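Local coordinates for 402AA LONG hypothetical molybdopterin biosynthesis MOEA protein (Pyrococcus horikoshii, PDB 1UZ5) that probably inserts molybdenum during molybdenum cofactor biosynthesis, converting adenylyl-molybdopterin and molybdate into Mo-molybdopterin with release of AMP, at residues Ala60-Ala63 / Glu64-Phe67; Met68-Glu71 / Ala72-Val75; Val114-Phe117 / Glu118-Glu121; Leu152-Lys155 / Gly156-Leu159. One frame throughout, in Å; residues are numbered along the deposited sequence.

Contact 1: Ala60-Ala63 / Glu64-Phe67; sequences AVRA and EDTF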
loop_
_atom_site.group_PDB
_atom_site.type_symbol
_atom_site.label_atom_id
_atom_site.label_comp_id
_atom_site.label_asym_id
_atom_site.label_seq_id
_atom_site.Cartn_x
_atom_site.Cartn_y
_atom_site.Cartn_z
ATOM N N ALA A 60 -17.469 -16.941 -37.930
ATOM C CA ALA A 60 -16.259 -17.667 -37.595
ATOM C C ALA A 60 -15.990 -18.574 -38.780
ATOM O O ALA A 60 -16.894 -19.264 -39.252
ATOM C CB ALA A 60 -16.474 -18.509 -36.338
ATOM N N VAL A 61 -14.749 -18.579 -39.248
ATOM C CA VAL A 61 -14.376 -19.401 -40.393
ATOM C C VAL A 61 -12.988 -19.987 -40.219
ATOM O O VAL A 61 -12.256 -19.623 -39.304
ATOM C CB VAL A 61 -14.324 -18.565 -41.699
ATOM C CG1 VAL A 61 -15.633 -17.830 -41.916
ATOM C CG2 VAL A 61 -13.153 -17.572 -41.632
ATOM N N ARG A 62 -12.648 -20.917 -41.101
ATOM C CA ARG A 62 -11.313 -21.496 -41.129
ATOM C C ARG A 62 -10.697 -20.570 -42.183
ATOM O O ARG A 62 -11.101 -20.601 -43.342
ATOM C CB ARG A 62 -11.377 -22.937 -41.633
ATOM C CG ARG A 62 -12.153 -23.848 -40.710
ATOM C CD ARG A 62 -12.554 -25.157 -41.370
ATOM N NE ARG A 62 -11.442 -25.809 -42.047
ATOM C CZ ARG A 62 -11.219 -27.120 -42.022
ATOM N NH1 ARG A 62 -12.030 -27.925 -41.344
ATOM N NH2 ARG A 62 -10.183 -27.627 -42.673
ATOM N N ALA A 63 -9.760 -19.721 -41.777
ATOM C CA ALA A 63 -9.153 -18.756 -42.702
ATOM C C ALA A 63 -8.736 -19.337 -44.059
ATOM O O ALA A 63 -8.962 -18.721 -45.102
ATOM C CB ALA A 63 -7.965 -18.080 -42.035
ATOM N N GLU A 64 -8.135 -20.520 -44.035
ATOM C CA GLU A 64 -7.679 -21.197 -45.244
ATOM C C GLU A 64 -8.772 -21.384 -46.299
ATOM O O GLU A 64 -8.484 -21.382 -47.494
ATOM C CB GLU A 64 -7.099 -22.562 -44.875
ATOM C CG GLU A 64 -8.119 -23.489 -44.222
ATOM C CD GLU A 64 -7.475 -24.628 -43.458
ATOM O OE1 GLU A 64 -6.761 -25.439 -44.081
ATOM O OE2 GLU A 64 -7.686 -24.706 -42.228
ATOM N N ASP A 65 -10.020 -21.555 -45.864
ATOM C CA ASP A 65 -11.122 -21.747 -46.804
ATOM C C ASP A 65 -11.448 -20.479 -47.589
ATOM O O ASP A 65 -12.255 -20.509 -48.520
ATOM C CB ASP A 65 -12.394 -22.199 -46.077
ATOM C CG ASP A 65 -12.277 -23.588 -45.483
ATOM O OD1 ASP A 65 -11.298 -24.301 -45.791
ATOM O OD2 ASP A 65 -13.182 -23.969 -44.707
ATOM N N THR A 66 -10.832 -19.364 -47.213
ATOM C CA THR A 66 -11.103 -18.098 -47.882
ATOM C C THR A 66 -9.927 -17.560 -48.705
ATOM O O THR A 66 -10.012 -16.464 -49.253
ATOM C CB THR A 66 -11.455 -17.003 -46.866
ATOM O OG1 THR A 66 -10.257 -16.580 -46.202
ATOM C CG2 THR A 66 -12.457 -17.522 -45.826
ATOM N N PHE A 67 -8.844 -18.323 -48.793
ATOM C CA PHE A 67 -7.658 -17.863 -49.507
ATOM C C PHE A 67 -7.819 -17.483 -50.979
ATOM O O PHE A 67 -7.133 -16.582 -51.458
ATOM C CB PHE A 67 -6.525 -18.887 -49.342
ATOM C CG PHE A 67 -5.912 -18.897 -47.961
ATOM C CD1 PHE A 67 -6.306 -17.965 -46.999
ATOM C CD2 PHE A 67 -4.942 -19.835 -47.621
ATOM C CE1 PHE A 67 -5.748 -17.972 -45.722
ATOM C CE2 PHE A 67 -4.377 -19.850 -46.344
ATOM C CZ PHE A 67 -4.780 -18.918 -45.396
HETATM O O HOH W 1 -14.469 -22.013 -43.161
#

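Contact 2: Met68-Glu71 / Ala72-Val75; sequences MASE and ASPV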
loop_
_atom_site.group_PDB
_atom_site.type_symbol
_atom_site.label_atom_id
_atom_site.label_comp_id
_atom_site.label_asym_id
_atom_site.label_seq_id
_atom_site.Cartn_x
_atom_site.Cartn_y
_atom_site.Cartn_z
ATOM N N MET A 68 -8.721 -18.151 -51.690
ATOM C CA MET A 68 -8.939 -17.854 -53.104
ATOM C C MET A 68 -10.029 -16.809 -53.323
ATOM O O MET A 68 -10.413 -16.534 -54.458
ATOM C CB MET A 68 -9.305 -19.136 -53.860
ATOM C CG MET A 68 -8.244 -20.222 -53.787
ATOM S SD MET A 68 -6.625 -19.647 -54.362
ATOM C CE MET A 68 -6.757 -19.963 -56.129
ATOM N N ALA A 69 -10.522 -16.220 -52.240
ATOM C CA ALA A 69 -11.576 -15.216 -52.342
ATOM C C ALA A 69 -11.123 -13.936 -53.033
ATOM O O ALA A 69 -10.053 -13.402 -52.744
ATOM C CB ALA A 69 -12.119 -14.886 -50.958
ATOM N N SER A 70 -11.956 -13.446 -53.945
ATOM C CA SER A 70 -11.683 -12.215 -54.677
ATOM C C SER A 70 -13.026 -11.575 -54.996
ATOM O O SER A 70 -14.057 -12.252 -54.997
ATOM C CB SER A 70 -10.924 -12.507 -55.976
ATOM O OG SER A 70 -11.704 -13.282 -56.874
ATOM N N GLU A 71 -13.016 -10.273 -55.261
ATOM C CA GLU A 71 -14.248 -9.564 -55.576
ATOM C C GLU A 71 -14.904 -10.128 -56.828
ATOM O O GLU A 71 -16.119 -10.043 -56.994
ATOM C CB GLU A 71 -13.967 -8.074 -55.754
ATOM C CG GLU A 71 -13.485 -7.394 -54.482
ATOM C CD GLU A 71 -13.279 -5.903 -54.655
ATOM O OE1 GLU A 71 -12.446 -5.512 -55.501
ATOM O OE2 GLU A 71 -13.949 -5.121 -53.947
ATOM N N ALA A 72 -14.093 -10.716 -57.703
ATOM C CA ALA A 72 -14.599 -11.296 -58.943
ATOM C C ALA A 72 -15.159 -12.693 -58.703
ATOM O O ALA A 72 -16.191 -13.065 -59.262
ATOM C CB ALA A 72 -13.485 -11.352 -59.985
ATOM N N SER A 73 -14.466 -13.468 -57.874
ATOM C CA SER A 73 -14.897 -14.822 -57.548
ATOM C C SER A 73 -14.913 -15.010 -56.033
ATOM O O SER A 73 -13.930 -15.444 -55.431
ATOM C CB SER A 73 -13.960 -15.843 -58.195
ATOM O OG SER A 73 -12.622 -15.638 -57.779
ATOM N N PRO A 74 -16.036 -14.666 -55.390
ATOM C CA PRO A 74 -16.156 -14.808 -53.938
ATOM C C PRO A 74 -16.278 -16.263 -53.518
ATOM O O PRO A 74 -16.752 -17.098 -54.285
ATOM C CB PRO A 74 -17.420 -14.024 -53.624
ATOM C CG PRO A 74 -18.262 -14.273 -54.841
ATOM C CD PRO A 74 -17.262 -14.083 -55.965
ATOM N N VAL A 75 -15.839 -16.562 -52.300
ATOM C CA VAL A 75 -15.933 -17.917 -51.772
ATOM C C VAL A 75 -17.281 -18.048 -51.081
ATOM O O VAL A 75 -17.740 -17.119 -50.414
ATOM C CB VAL A 75 -14.820 -18.208 -50.735
ATOM C CG1 VAL A 75 -15.102 -19.529 -50.022
ATOM C CG2 VAL A 75 -13.472 -18.265 -51.425
#

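Contact 3: Val114-Phe117 / Glu118-Glu121; sequences VIQF and EDVE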
loop_
_atom_site.group_PDB
_atom_site.type_symbol
_atom_site.label_atom_id
_atom_site.label_comp_id
_atom_site.label_asym_id
_atom_site.label_seq_id
_atom_site.Cartn_x
_atom_site.Cartn_y
_atom_site.Cartn_z
ATOM N N VAL A 114 -12.704 -14.479 -37.588
ATOM C CA VAL A 114 -14.090 -14.049 -37.608
ATOM C C VAL A 114 -14.185 -12.887 -38.586
ATOM O O VAL A 114 -13.469 -11.895 -38.457
ATOM C CB VAL A 114 -14.588 -13.562 -36.223
ATOM C CG1 VAL A 114 -16.046 -13.109 -36.343
ATOM C CG2 VAL A 114 -14.474 -14.684 -35.193
ATOM N N ILE A 115 -15.062 -13.014 -39.571
ATOM C CA ILE A 115 -15.238 -11.955 -40.561
ATOM C C ILE A 115 -16.447 -11.123 -40.156
ATOM O O ILE A 115 -17.542 -11.659 -39.997
ATOM C CB ILE A 115 -15.472 -12.549 -41.965
ATOM C CG1 ILE A 115 -14.290 -13.451 -42.343
ATOM C CG2 ILE A 115 -15.654 -11.427 -42.980
ATOM C CD1 ILE A 115 -14.422 -14.136 -43.707
ATOM N N GLN A 116 -16.238 -9.822 -39.966
ATOM C CA GLN A 116 -17.308 -8.913 -39.566
ATOM C C GLN A 116 -18.576 -9.163 -40.356
ATOM O O GLN A 116 -18.532 -9.489 -41.538
ATOM C CB GLN A 116 -16.899 -7.457 -39.768
ATOM C CG GLN A 116 -15.702 -7.008 -38.971
ATOM C CD GLN A 116 -15.350 -5.562 -39.258
ATOM O OE1 GLN A 116 -16.122 -4.655 -38.954
ATOM N NE2 GLN A 116 -14.185 -5.341 -39.860
ATOM N N PHE A 117 -19.706 -8.986 -39.684
ATOM C CA PHE A 117 -21.014 -9.193 -40.281
ATOM C C PHE A 117 -21.168 -8.430 -41.600
ATOM O O PHE A 117 -21.641 -8.973 -42.594
ATOM C CB PHE A 117 -22.090 -8.737 -39.290
ATOM C CG PHE A 117 -23.486 -9.125 -39.683
ATOM C CD1 PHE A 117 -23.871 -10.462 -39.704
ATOM C CD2 PHE A 117 -24.416 -8.155 -40.036
ATOM C CE1 PHE A 117 -25.165 -10.831 -40.071
ATOM C CE2 PHE A 117 -25.715 -8.513 -40.405
ATOM C CZ PHE A 117 -26.088 -9.854 -40.423
ATOM N N GLU A 118 -20.749 -7.170 -41.597
ATOM C CA GLU A 118 -20.872 -6.307 -42.766
ATOM C C GLU A 118 -19.960 -6.638 -43.945
ATOM O O GLU A 118 -20.184 -6.136 -45.044
ATOM C CB GLU A 118 -20.637 -4.845 -42.364
ATOM C CG GLU A 118 -21.312 -4.421 -41.063
ATOM C CD GLU A 118 -20.704 -5.093 -39.837
ATOM O OE1 GLU A 118 -19.472 -4.985 -39.643
ATOM O OE2 GLU A 118 -21.458 -5.727 -39.067
ATOM N N ASP A 119 -18.943 -7.470 -43.738
ATOM C CA ASP A 119 -18.032 -7.794 -44.831
ATOM C C ASP A 119 -18.373 -9.047 -45.626
ATOM O O ASP A 119 -17.542 -9.556 -46.376
ATOM C CB ASP A 119 -16.589 -7.890 -44.324
ATOM C CG ASP A 119 -16.072 -6.569 -43.789
ATOM O OD1 ASP A 119 -16.325 -5.531 -44.434
ATOM O OD2 ASP A 119 -15.406 -6.566 -42.731
ATOM N N VAL A 120 -19.589 -9.552 -45.467
ATOM C CA VAL A 120 -20.003 -10.732 -46.214
ATOM C C VAL A 120 -21.430 -10.512 -46.674
ATOM O O VAL A 120 -22.114 -9.620 -46.174
ATOM C CB VAL A 120 -19.965 -12.023 -45.351
ATOM C CG1 VAL A 120 -18.647 -12.114 -44.600
ATOM C CG2 VAL A 120 -21.147 -12.046 -44.389
ATOM N N GLU A 121 -21.876 -11.320 -47.628
ATOM C CA GLU A 121 -23.240 -11.223 -48.129
ATOM C C GLU A 121 -23.963 -12.530 -47.813
ATOM O O GLU A 121 -23.486 -13.611 -48.159
ATOM C CB GLU A 121 -23.242 -10.962 -49.643
ATOM C CG GLU A 121 -24.627 -11.021 -50.279
ATOM C CD GLU A 121 -24.654 -10.476 -51.697
ATOM O OE1 GLU A 121 -24.453 -9.255 -51.865
ATOM O OE2 GLU A 121 -24.871 -11.266 -52.640
HETATM O O HOH W 2 -13.515 -8.665 -41.550
#

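Contact 4: Leu152-Lys155 / Gly156-Leu159; sequences LVKK and GERL. With SO4 (sulfate ion), chain C.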
loop_
_atom_site.group_PDB
_atom_site.type_symbol
_atom_site.label_atom_id
_atom_site.label_comp_id
_atom_site.label_asym_id
_atom_site.label_seq_id
_atom_site.Cartn_x
_atom_site.Cartn_y
_atom_site.Cartn_z
ATOM N N LEU A 152 0.540 -10.630 -11.034
ATOM C CA LEU A 152 -0.617 -9.744 -10.880
ATOM C C LEU A 152 -0.499 -8.776 -9.695
ATOM O O LEU A 152 -0.821 -7.598 -9.823
ATOM C CB LEU A 152 -1.896 -10.565 -10.708
ATOM C CG LEU A 152 -2.218 -11.538 -11.845
ATOM C CD1 LEU A 152 -3.533 -12.237 -11.558
ATOM C CD2 LEU A 152 -2.280 -10.779 -13.159
ATOM N N VAL A 153 -0.052 -9.286 -8.552
ATOM C CA VAL A 153 0.102 -8.482 -7.335
ATOM C C VAL A 153 1.418 -8.839 -6.645
ATOM O O VAL A 153 1.742 -10.017 -6.505
ATOM C CB VAL A 153 -1.062 -8.745 -6.349
ATOM C CG1 VAL A 153 -0.807 -8.026 -5.028
ATOM C CG2 VAL A 153 -2.382 -8.285 -6.964
ATOM N N LYS A 154 2.172 -7.824 -6.218
ATOM C CA LYS A 154 3.458 -8.042 -5.546
ATOM C C LYS A 154 3.320 -8.194 -4.040
ATOM O O LYS A 154 2.375 -7.693 -3.436
ATOM C CB LYS A 154 4.419 -6.875 -5.785
ATOM C CG LYS A 154 4.948 -6.716 -7.192
ATOM C CD LYS A 154 5.962 -5.574 -7.239
ATOM C CE LYS A 154 6.433 -5.289 -8.660
ATOM N NZ LYS A 154 7.112 -6.463 -9.277
ATOM N N LYS A 155 4.282 -8.877 -3.432
ATOM C CA LYS A 155 4.278 -9.031 -1.987
ATOM C C LYS A 155 4.416 -7.609 -1.447
ATOM O O LYS A 155 5.190 -6.820 -1.983
ATOM C CB LYS A 155 5.478 -9.863 -1.539
ATOM C CG LYS A 155 5.647 -9.967 -0.031
ATOM C CD LYS A 155 6.949 -10.678 0.312
ATOM C CE LYS A 155 7.159 -10.771 1.812
ATOM N NZ LYS A 155 8.415 -11.502 2.135
ATOM N N GLY A 156 3.656 -7.278 -0.409
ATOM C CA GLY A 156 3.751 -5.947 0.165
ATOM C C GLY A 156 2.893 -4.905 -0.527
ATOM O O GLY A 156 2.874 -3.740 -0.127
ATOM N N GLU A 157 2.170 -5.313 -1.561
ATOM C CA GLU A 157 1.323 -4.375 -2.280
ATOM C C GLU A 157 -0.016 -4.224 -1.581
ATOM O O GLU A 157 -0.575 -5.204 -1.090
ATOM C CB GLU A 157 1.088 -4.858 -3.712
ATOM C CG GLU A 157 0.425 -3.827 -4.607
ATOM C CD GLU A 157 0.195 -4.344 -6.020
ATOM O OE1 GLU A 157 0.986 -5.195 -6.475
ATOM O OE2 GLU A 157 -0.764 -3.890 -6.680
ATOM N N ARG A 158 -0.526 -2.996 -1.526
ATOM C CA ARG A 158 -1.824 -2.749 -0.910
ATOM C C ARG A 158 -2.894 -3.090 -1.940
ATOM O O ARG A 158 -2.747 -2.758 -3.113
ATOM C CB ARG A 158 -1.966 -1.279 -0.509
ATOM C CG ARG A 158 -3.291 -0.966 0.187
ATOM C CD ARG A 158 -3.417 0.519 0.520
ATOM N NE ARG A 158 -2.414 0.976 1.483
ATOM C CZ ARG A 158 -2.433 0.698 2.785
ATOM N NH1 ARG A 158 -3.407 -0.042 3.299
ATOM N NH2 ARG A 158 -1.475 1.167 3.575
ATOM N N LEU A 159 -3.971 -3.738 -1.510
ATOM C CA LEU A 159 -5.035 -4.100 -2.439
ATOM C C LEU A 159 -6.087 -3.006 -2.585
ATOM O O LEU A 159 -6.952 -2.844 -1.722
ATOM C CB LEU A 159 -5.709 -5.402 -1.995
ATOM C CG LEU A 159 -4.786 -6.604 -1.766
ATOM C CD1 LEU A 159 -5.594 -7.765 -1.208
ATOM C CD2 LEU A 159 -4.109 -7.001 -3.068
HETATM S S SO4 C . 1.386 0.248 -3.138
HETATM O O1 SO4 C . 2.852 -0.200 -3.680
HETATM O O2 SO4 C . 0.835 -0.946 -2.534
HETATM O O3 SO4 C . 1.496 1.241 -2.294
HETATM O O4 SO4 C . 0.668 0.539 -4.352
HETATM O O HOH W 3 -1.570 -4.883 -9.135
#

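Contact 1: Ala60-Ala63 / Glu64-Phe67
Thr66 reaches back to the carbonyl of Ala63, three residues earlier, and holds it with two donors. Its OG1 donates to O of Ala63 over 2.7 Å, in the carbonyl plane and on a lone pair. The backbone N of Thr66 meets the same O of Ala63 at 2.9 Å, but from above that plane, 47° out of it. The hydroxyl can do this because chi1 (75°) sets OG1 between the residue's own N and carbonyl carbon. Beyond this grip, OG1 takes the N-H of Ala133; with a valine in place of the threonine both hydroxyl bonds go, and Ala63 O would probably keep just the backbone donor while Ala133 N lost its acceptor. One step earlier, Asp65 N bonds to Arg62 O at 2.9 Å, the same three-residue spacing, as expected of a 3-10 turn. Phe67 completes the inner shell, its CE1 lying 4.3 Å from CB of Ala63.

Around this backbone core sit the charges. Arg62 bends at chi3, and its NE lies 3.7 Å from OD2 of Asp65; the two planes are only 15° apart, yet the oxygen stands well out of the guanidinium plane. NH2 of Arg62 and OE2 of Glu64 form a second long salt bridge, at 3.9 Å. A water joins Arg62 N to Asp65 OD2, while stronger bonds fix the ends elsewhere: Arg62 NH1 to Leu93 O, Asp65 OD2 to Gly96 N. The Arg62-Asp65 pair therefore probably acts through charge alone, the Glu64 bridge is long, and the turn is closed chiefly by its backbone and one threonine hydroxyl.

Contact 2: Met68-Glu71 / Ala72-Val75
Ser70 and Ser73 turn their hydroxyls toward one another across a tight four-residue turn, and this pair carries the polar side-chain part of the contact. OG of Ser73 donates to OG of Ser70 at 2.7 Å. The same Ser70 OG also accepts the backbone N-H of Ser73, over 2.9 Å, so that a single oxygen receives both the side chain and the main chain of its partner. Each hydroxyl occupies the position between its own backbone N and carbonyl carbon, with chi1 of 64° in Ser70 and 57° in Ser73, and the matching torsions let the two oxygens meet. A third bond runs the other way, from N of Ser70 to O of Ser73 at 3.2 Å. Its donor stands above the carbonyl plane, 59° out of it.

Two further contacts flank the serines. CD of Pro74 rests 3.8 Å from O of Ser70, and the proline nitrogen beside it has no hydrogen to offer that oxygen. Farther from the turn, an apolar pair forms where CG2 of Val75 meets CB of Ala69 at 3.7 Å, the valine placing this branch beside its own backbone N. These methyls bridge the two legs of the loop at a distance from the bend, whereas the serine bonds lie nearer to it.

The turn belongs to the loop that follows strand 58-61, well out on the surface of the protein. Its return leg leads straight into strand 75-83, where Val75 takes up backbone hydrogen bonding with Ile129 of the antiparallel neighbour 126-129.

Contact 3: Val114-Phe117 / Glu118-Glu121
Ile115 and Val120 supply the apolar part of the contact, the CG2 methyl of Ile115 pressing on CG1 of Val120 at 3.5 Å, tighter than usual van der Waals contact. The same Ile115 CG2 also lies 3.9 Å from CB of Asp119.

Hydrogen bonding is carried mainly by the backbone. Asp119 N donates to Gln116 O over 3.0 Å, reaching it from above the carbonyl plane, 57° out, and this bond closes the turn between strands 113-116 and 120-123. A water donates to OD2 of Asp119 at 3.1 Å and accepts a weak bond from N of Gln116.

Among the polar side chains, proximity is not bonding. Gln116 and Asp119 run side by side in the same direction with their flat groups 84° apart, and although NE2 of Gln116 comes within 3.4 Å of OD2 of Asp119, the angle is too poor for a hydrogen bond.

The aromatic element is Phe117, whose ring receives Glu118 OE2 at its edge and in its plane. Glu118 gets there by doubling back at chi2 (68°), which sets OE2 just 3.1 Å from CB of Phe117. The ring itself packs on Tyr59 and Tyr100. Were Phe117 cut back to an alanine, the two tyrosines would probably lose part of their packing, and OE2 of Glu118 its ring-edge neighbour.

An acidic group at a ring edge faces the slightly positive rim of hydrogens, which is probably mildly attractive. Chemically, then, this turn depends on one backbone bond and tight methyl packing, while the Gln116, Glu118 and Asp119 side chains lie close without direct hydrogen bonds to one another.

Contact 4: Leu152-Lys155 / Gly156-Leu159
The carboxylate of Glu157 is the flat group at the centre of this turn, and its two oxygens are used differently. OE1 of Glu157 accepts from N of Lys154 at 2.9 Å, on the anti side and 27° out of the carboxylate plane; the nearly straight N-H points directly at it. The other oxygen, OE2 of Glu157, takes a water at 2.8 Å, and that water also donates to O of Leu152. Obliquely across the group comes Val153, whose CG1 lies 3.7 Å from OE1 of Glu157. An extended side chain with CG opposite the backbone N (chi1 -170°) carries the carboxylate back to the strand in this way.

The main chain matches the side-chain bond: N of Glu157 donates to O of Lys154 at 3.0 Å. Gly156 sits at the bend with a positive phi, where a CB would be jammed against the carbonyl oxygen of Lys155. Past the turn, CD2 of Leu159 packs 4.0 Å from CG1 of Val153.

On leaving the bend, Arg158 N donates to O2 of a sulfate at 2.7 Å, an ion probably from the crystallisation liquor and also held by Arg325 and Lys328. The whole is a type II beta turn with glycine at its third position, following a classic beta bulge in which Leu152 and Val153 both face Ile42 of the paired strand.

In the fold
Contacts 1, 2 and 3 gather in one lobe of the MoeA N-terminal region, whereas contact 4 stands alone, its centre about 44 Å from that of contact 1. Contact 2 continues the chain directly from contact 1, and Val75 CG1 packs 3.4 Å from O of Asp65. Contact 3 meets contact 1 through neighbouring strands: CD1 of Ile115 lies 4.2 Å from CG2 of Val61. Strands 113-116 and 120-123, joined by contact 3, are the outermost of their six-stranded sheet, which suggests that it curls to bring its edges near each other. The sulfate at contact 4 does not by itself mark an active site; contacts 1 to 3 lie at least about 25 Å from contact 4 between nearest atoms.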